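Local coordinates for fimbrial protein MyfA (PDB 5LND) that serves as the major structural subunit of Myf fimbriae, a probable virulence factor of pathogenic Yersinia enterocolitica, at residues T9-V14 with A20-F25; T57-H62 with G97-T102. One frame throughout, in Å; residues are numbered along the deposited sequence.

Interaction 1 (T9-V14 with A20-F25); sequences TENEIV and ADTPAF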
loop_
_atom_site.group_PDB
_atom_site.type_symbol
_atom_site.label_atom_id
_atom_site.label_comp_id
_atom_site.label_asym_id
_atom_site.label_seq_id
_atom_site.Cartn_x
_atom_site.Cartn_y
_atom_site.Cartn_z
ATOM N N THR B 9 8.395 -7.825 16.899
ATOM C CA THR B 9 9.524 -7.498 17.755
ATOM C C THR B 9 9.226 -6.291 18.638
ATOM O O THR B 9 8.179 -5.662 18.503
ATOM C CB THR B 9 10.770 -7.226 16.953
ATOM O OG1 THR B 9 10.480 -6.232 15.969
ATOM C CG2 THR B 9 11.270 -8.499 16.281
ATOM N N GLU B 10 10.156 -5.973 19.537
ATOM C CA GLU B 10 9.945 -4.926 20.540
ATOM C C GLU B 10 10.327 -3.536 20.056
ATOM O O GLU B 10 9.840 -2.540 20.584
ATOM C CB GLU B 10 10.703 -5.246 21.832
ATOM C CG GLU B 10 10.003 -6.259 22.737
ATOM C CD GLU B 10 10.834 -6.618 23.959
ATOM O OE1 GLU B 10 11.928 -6.037 24.118
ATOM O OE2 GLU B 10 10.397 -7.477 24.756
ATOM N N ASN B 11 11.191 -3.471 19.051
ATOM C CA ASN B 11 11.669 -2.180 18.563
ATOM C C ASN B 11 10.574 -1.274 17.999
ATOM O O ASN B 11 9.608 -1.727 17.389
ATOM C CB ASN B 11 12.834 -2.352 17.580
ATOM C CG ASN B 11 12.507 -3.287 16.448
ATOM O OD1 ASN B 11 12.237 -4.466 16.665
ATOM N ND2 ASN B 11 12.549 -2.775 15.227
ATOM N N GLU B 12 10.724 0.018 18.238
ATOM C CA GLU B 12 9.700 0.972 17.861
ATOM C C GLU B 12 9.920 1.416 16.429
ATOM O O GLU B 12 11.031 1.768 16.049
ATOM C CB GLU B 12 9.773 2.160 18.809
ATOM C CG GLU B 12 8.773 3.265 18.564
ATOM C CD GLU B 12 8.875 4.356 19.615
ATOM O OE1 GLU B 12 9.289 5.480 19.264
ATOM O OE2 GLU B 12 8.550 4.085 20.790
ATOM N N ILE B 13 8.871 1.390 15.623
ATOM C CA ILE B 13 8.999 1.880 14.266
ATOM C C ILE B 13 8.128 3.118 14.054
ATOM O O ILE B 13 6.968 3.165 14.477
ATOM C CB ILE B 13 8.686 0.790 13.234
ATOM C CG1 ILE B 13 9.451 -0.495 13.561
ATOM C CG2 ILE B 13 9.063 1.254 11.853
ATOM C CD1 ILE B 13 9.283 -1.591 12.536
ATOM N N VAL B 14 8.714 4.122 13.408
ATOM C CA VAL B 14 8.050 5.385 13.119
ATOM C C VAL B 14 8.008 5.488 11.612
ATOM O O VAL B 14 8.935 5.027 10.944
ATOM C CB VAL B 14 8.866 6.560 13.687
ATOM C CG1 VAL B 14 8.290 7.900 13.261
ATOM C CG2 VAL B 14 8.918 6.470 15.193
ATOM N N ALA B 20 18.090 2.013 8.462
ATOM C CA ALA B 20 18.715 0.710 8.648
ATOM C C ALA B 20 17.737 -0.442 8.512
ATOM O O ALA B 20 16.523 -0.251 8.562
ATOM C CB ALA B 20 19.367 0.651 10.003
ATOM N N ASP B 21 18.283 -1.643 8.350
ATOM C CA ASP B 21 17.485 -2.852 8.411
ATOM C C ASP B 21 16.794 -2.872 9.762
ATOM O O ASP B 21 17.439 -2.762 10.800
ATOM C CB ASP B 21 18.364 -4.093 8.225
ATOM C CG ASP B 21 18.858 -4.255 6.798
ATOM O OD1 ASP B 21 18.370 -3.533 5.909
ATOM O OD2 ASP B 21 19.731 -5.117 6.566
ATOM N N THR B 22 15.475 -2.994 9.735
ATOM C CA THR B 22 14.673 -2.787 10.919
ATOM C C THR B 22 13.800 -4.002 11.181
ATOM O O THR B 22 12.939 -4.332 10.369
ATOM C CB THR B 22 13.796 -1.546 10.740
ATOM O OG1 THR B 22 14.633 -0.413 10.484
ATOM C CG2 THR B 22 12.963 -1.292 11.972
ATOM N N PRO B 23 14.036 -4.679 12.319
ATOM C CA PRO B 23 13.302 -5.860 12.790
ATOM C C PRO B 23 11.812 -5.598 12.964
ATOM O O PRO B 23 11.408 -4.560 13.490
ATOM C CB PRO B 23 13.952 -6.157 14.145
ATOM C CG PRO B 23 15.336 -5.610 14.009
ATOM C CD PRO B 23 15.171 -4.360 13.202
ATOM N N ALA B 24 10.999 -6.546 12.512
ATOM C CA ALA B 24 9.550 -6.416 12.591
ATOM C C ALA B 24 8.895 -7.626 13.248
ATOM O O ALA B 24 7.949 -7.483 14.023
ATOM C CB ALA B 24 8.967 -6.180 11.212
ATOM N N PHE B 25 9.383 -8.814 12.907
ATOM C CA PHE B 25 8.839 -10.055 13.447
ATOM C C PHE B 25 9.948 -11.007 13.861
ATOM O O PHE B 25 11.035 -10.997 13.284
ATOM C CB PHE B 25 7.958 -10.772 12.416
ATOM C CG PHE B 25 6.699 -10.036 12.048
ATOM C CD1 PHE B 25 5.688 -9.835 12.978
ATOM C CD2 PHE B 25 6.512 -9.577 10.755
ATOM C CE1 PHE B 25 4.529 -9.161 12.626
ATOM C CE2 PHE B 25 5.352 -8.919 10.401
ATOM C CZ PHE B 25 4.364 -8.712 11.341
#
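Asn11 reaches Pro23 O with its side-chain amide, while Thr9 binds Ala24 O through its backbone N and steadies that amide with its hydroxyl. With Asn11 CG set between its own backbone N and carbonyl carbon (chi1 54°), the Asn11 side chain crosses that of Pro23 at about a right angle. Asn11 ND2 donates to Pro23 O at 2.7 Å, with the acceptor close to the amide plane. The other end of the amide is also used, because Thr9 OG1 gives its proton to Asn11 OD1 at 2.6 Å; the two bonds together fix which way round the amide lies. The Thr9 N to Ala24 O bond measures 2.9 Å, while the Thr9 methyl CG2 rests 3.7 Å from Phe25 C. Further along, Ile13 CD1 and Thr22 CG2 meet tip to tip at 3.7 Å. Lys128 NZ, on strand 118-130, binds the carbonyl oxygens of both Thr9 and Asn11. The loop that follows strand 3-8 is thereby fastened to the start of strand 22-30, the antiparallel neighbour of strand 3-8 in this Ig-like beta sandwich. On the strand's other flank, Ala24 and Phe25 both bond to the backbone of Phe86, forming a classic beta bulge.

Interaction 2 (T57-H62 with G97-T102); sequences TRVDLH and GEYQFT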
loop_
_atom_site.group_PDB
_atom_site.type_symbol
_atom_site.label_atom_id
_atom_site.label_comp_id
_atom_site.label_asym_id
_atom_site.label_seq_id
_atom_site.Cartn_x
_atom_site.Cartn_y
_atom_site.Cartn_z
ATOM N N THR B 57 -1.788 -1.145 2.498
ATOM C CA THR B 57 -0.406 -0.798 2.188
ATOM C C THR B 57 0.502 -1.977 2.513
ATOM O O THR B 57 0.378 -2.575 3.577
ATOM C CB THR B 57 0.072 0.432 2.991
ATOM O OG1 THR B 57 -0.870 1.499 2.846
ATOM C CG2 THR B 57 1.418 0.912 2.492
ATOM N N ARG B 58 1.426 -2.294 1.611
ATOM C CA ARG B 58 2.290 -3.462 1.769
ATOM C C ARG B 58 3.734 -3.054 2.040
ATOM O O ARG B 58 4.201 -2.030 1.538
ATOM C CB ARG B 58 2.217 -4.327 0.508
ATOM C CG ARG B 58 0.794 -4.576 0.028
ATOM C CD ARG B 58 0.746 -5.294 -1.312
ATOM N NE ARG B 58 1.302 -6.635 -1.228
ATOM C CZ ARG B 58 0.672 -7.684 -0.698
ATOM N NH1 ARG B 58 -0.550 -7.562 -0.190
ATOM N NH2 ARG B 58 1.276 -8.862 -0.667
ATOM N N VAL B 59 4.432 -3.848 2.848
ATOM C CA VAL B 59 5.869 -3.672 3.071
ATOM C C VAL B 59 6.579 -5.014 2.964
ATOM O O VAL B 59 6.211 -5.958 3.653
ATOM C CB VAL B 59 6.161 -3.063 4.450
ATOM C CG1 VAL B 59 7.658 -2.839 4.629
ATOM C CG2 VAL B 59 5.414 -1.763 4.610
ATOM N N ASP B 60 7.591 -5.096 2.106
ATOM C CA ASP B 60 8.328 -6.341 1.925
ATOM C C ASP B 60 9.005 -6.798 3.205
ATOM O O ASP B 60 9.447 -5.976 4.006
ATOM C CB ASP B 60 9.379 -6.180 0.829
ATOM C CG ASP B 60 8.766 -5.937 -0.525
ATOM O OD1 ASP B 60 7.604 -6.340 -0.721
ATOM O OD2 ASP B 60 9.441 -5.342 -1.390
ATOM N N LEU B 61 9.072 -8.114 3.395
ATOM C CA LEU B 61 9.784 -8.698 4.527
ATOM C C LEU B 61 11.048 -9.388 4.038
ATOM O O LEU B 61 11.086 -9.896 2.920
ATOM C CB LEU B 61 8.890 -9.683 5.265
ATOM C CG LEU B 61 7.703 -9.050 5.965
ATOM C CD1 LEU B 61 6.904 -10.134 6.672
ATOM C CD2 LEU B 61 8.174 -7.983 6.933
ATOM N N HIS B 62 12.080 -9.380 4.873
ATOM C CA HIS B 62 13.354 -10.003 4.549
ATOM C C HIS B 62 13.879 -10.726 5.767
ATOM O O HIS B 62 13.593 -10.348 6.900
ATOM C CB HIS B 62 14.387 -8.957 4.143
ATOM C CG HIS B 62 13.909 -8.004 3.102
ATOM N ND1 HIS B 62 14.045 -8.248 1.753
ATOM C CD2 HIS B 62 13.301 -6.801 3.209
ATOM C CE1 HIS B 62 13.540 -7.234 1.075
ATOM N NE2 HIS B 62 13.080 -6.344 1.936
ATOM N N GLY B 97 0.776 2.435 10.418
ATOM C CA GLY B 97 -0.263 1.432 10.289
ATOM C C GLY B 97 -0.059 0.222 11.172
ATOM O O GLY B 97 0.983 0.066 11.804
ATOM N N GLU B 98 -1.069 -0.635 11.226
ATOM C CA GLU B 98 -0.936 -1.904 11.911
ATOM C C GLU B 98 -0.759 -2.956 10.839
ATOM O O GLU B 98 -1.715 -3.322 10.158
ATOM C CB GLU B 98 -2.183 -2.184 12.745
ATOM C CG GLU B 98 -2.497 -1.093 13.760
ATOM C CD GLU B 98 -1.414 -0.963 14.802
ATOM O OE1 GLU B 98 -0.896 -2.007 15.244
ATOM O OE2 GLU B 98 -1.071 0.178 15.171
ATOM N N TYR B 99 0.465 -3.431 10.667
ATOM C CA TYR B 99 0.748 -4.311 9.548
ATOM C C TYR B 99 0.772 -5.767 9.947
ATOM O O TYR B 99 1.551 -6.173 10.804
ATOM C CB TYR B 99 2.079 -3.960 8.926
ATOM C CG TYR B 99 2.173 -2.628 8.246
ATOM C CD1 TYR B 99 1.999 -2.526 6.877
ATOM C CD2 TYR B 99 2.497 -1.483 8.960
ATOM C CE1 TYR B 99 2.120 -1.323 6.237
ATOM C CE2 TYR B 99 2.619 -0.268 8.324
ATOM C CZ TYR B 99 2.423 -0.199 6.966
ATOM O OH TYR B 99 2.545 0.999 6.316
ATOM N N GLN B 100 -0.065 -6.554 9.290
ATOM C CA GLN B 100 -0.209 -7.954 9.632
ATOM C C GLN B 100 0.490 -8.867 8.642
ATOM O O GLN B 100 0.396 -8.688 7.434
ATOM C CB GLN B 100 -1.687 -8.318 9.690
ATOM C CG GLN B 100 -1.955 -9.691 10.245
ATOM C CD GLN B 100 -3.411 -10.093 10.127
ATOM O OE1 GLN B 100 -4.078 -9.784 9.139
ATOM N NE2 GLN B 100 -3.909 -10.803 11.132
ATOM N N PHE B 101 1.203 -9.849 9.166
ATOM C CA PHE B 101 1.670 -10.935 8.338
ATOM C C PHE B 101 0.953 -12.209 8.756
ATOM O O PHE B 101 0.827 -12.511 9.943
ATOM C CB PHE B 101 3.180 -11.104 8.441
ATOM C CG PHE B 101 3.705 -12.244 7.631
ATOM C CD1 PHE B 101 4.020 -12.071 6.291
ATOM C CD2 PHE B 101 3.864 -13.504 8.203
ATOM C CE1 PHE B 101 4.499 -13.130 5.542
ATOM C CE2 PHE B 101 4.341 -14.565 7.463
ATOM C CZ PHE B 101 4.657 -14.382 6.131
ATOM N N THR B 102 0.465 -12.935 7.759
ATOM C CA THR B 102 -0.102 -14.248 7.955
ATOM C C THR B 102 0.706 -15.225 7.125
ATOM O O THR B 102 1.183 -14.895 6.032
ATOM C CB THR B 102 -1.583 -14.293 7.537
ATOM O OG1 THR B 102 -1.735 -13.828 6.188
ATOM C CG2 THR B 102 -2.407 -13.423 8.454
#
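Tyr99 supplies the largest surface of this contact, and its ring meets Thr57 and Val59 in two different ways. Thr57 O comes to the ring edge, near the ring plane, and lies 3.4 Å from Tyr99 CE1. Val59 CG2 sits 3.7 Å from the same Tyr99 CE1, but it approaches obliquely, and the valine and tyrosine side chains cross at about a right angle. Tyr99 CE1 is therefore touched from two directions, by a carbonyl oxygen near the ring plane and by a methyl at an oblique angle to it. Farther out, Thr57 CG2 stays 4.0 Å from Tyr99 OH, a loose contact only. The hydroxyls of both residues have polar partners elsewhere: Tyr99 OH bonds to Lys95 O, and Thr57 OG1 bonds to Asp55 OD1.

Leu61 and Phe101 form the second half. The leucine chain is extended beyond CB (chi2 -179°), which carries CD1 forward to 3.5 Å from Phe101 CD1. This methyl is centred on Phe101 CD1, with Phe101 CG and CE1 both 4.0 Å away, and approaches obliquely. No hydrogen bond joins the segments, and Arg58 CA and Tyr99 CA are still 8.0 Å apart, which marks this as interior packing carried by side chains, apart from the carbonyl oxygen of Thr57.

Strand 37-52 pairs with both partners, bonding to Val59 and Leu61 through Met51 and Gly49, and Met51 also packs on Val59 and Tyr99. Leu88 of strand 81-88 covers Val59 and Leu61, while Val130 of strand 118-130 lies against Tyr99.

From the N terminus, the chain leaves strand 3-8, and interaction 1 closes a short loop through strand 16-17 back to strand 22-30. Only after strand 37-52 does interaction 2 open, closing a longer loop from strand 58-60 to strand 97-108; the two are therefore in series and neither nest nor cross. The second loop contains strand 81-88, which pairs with strand 22-30 and so couples the two regions. Their centres lie about 12 Å apart, and Phe25 bridges them directly: its CE2 packs 3.7 Å from Phe101 CB. Strand 118-130, probably the complementing donor strand, pairs with strand 97-108 and also touches the segments of interaction 1, so it ties both contacts to one core.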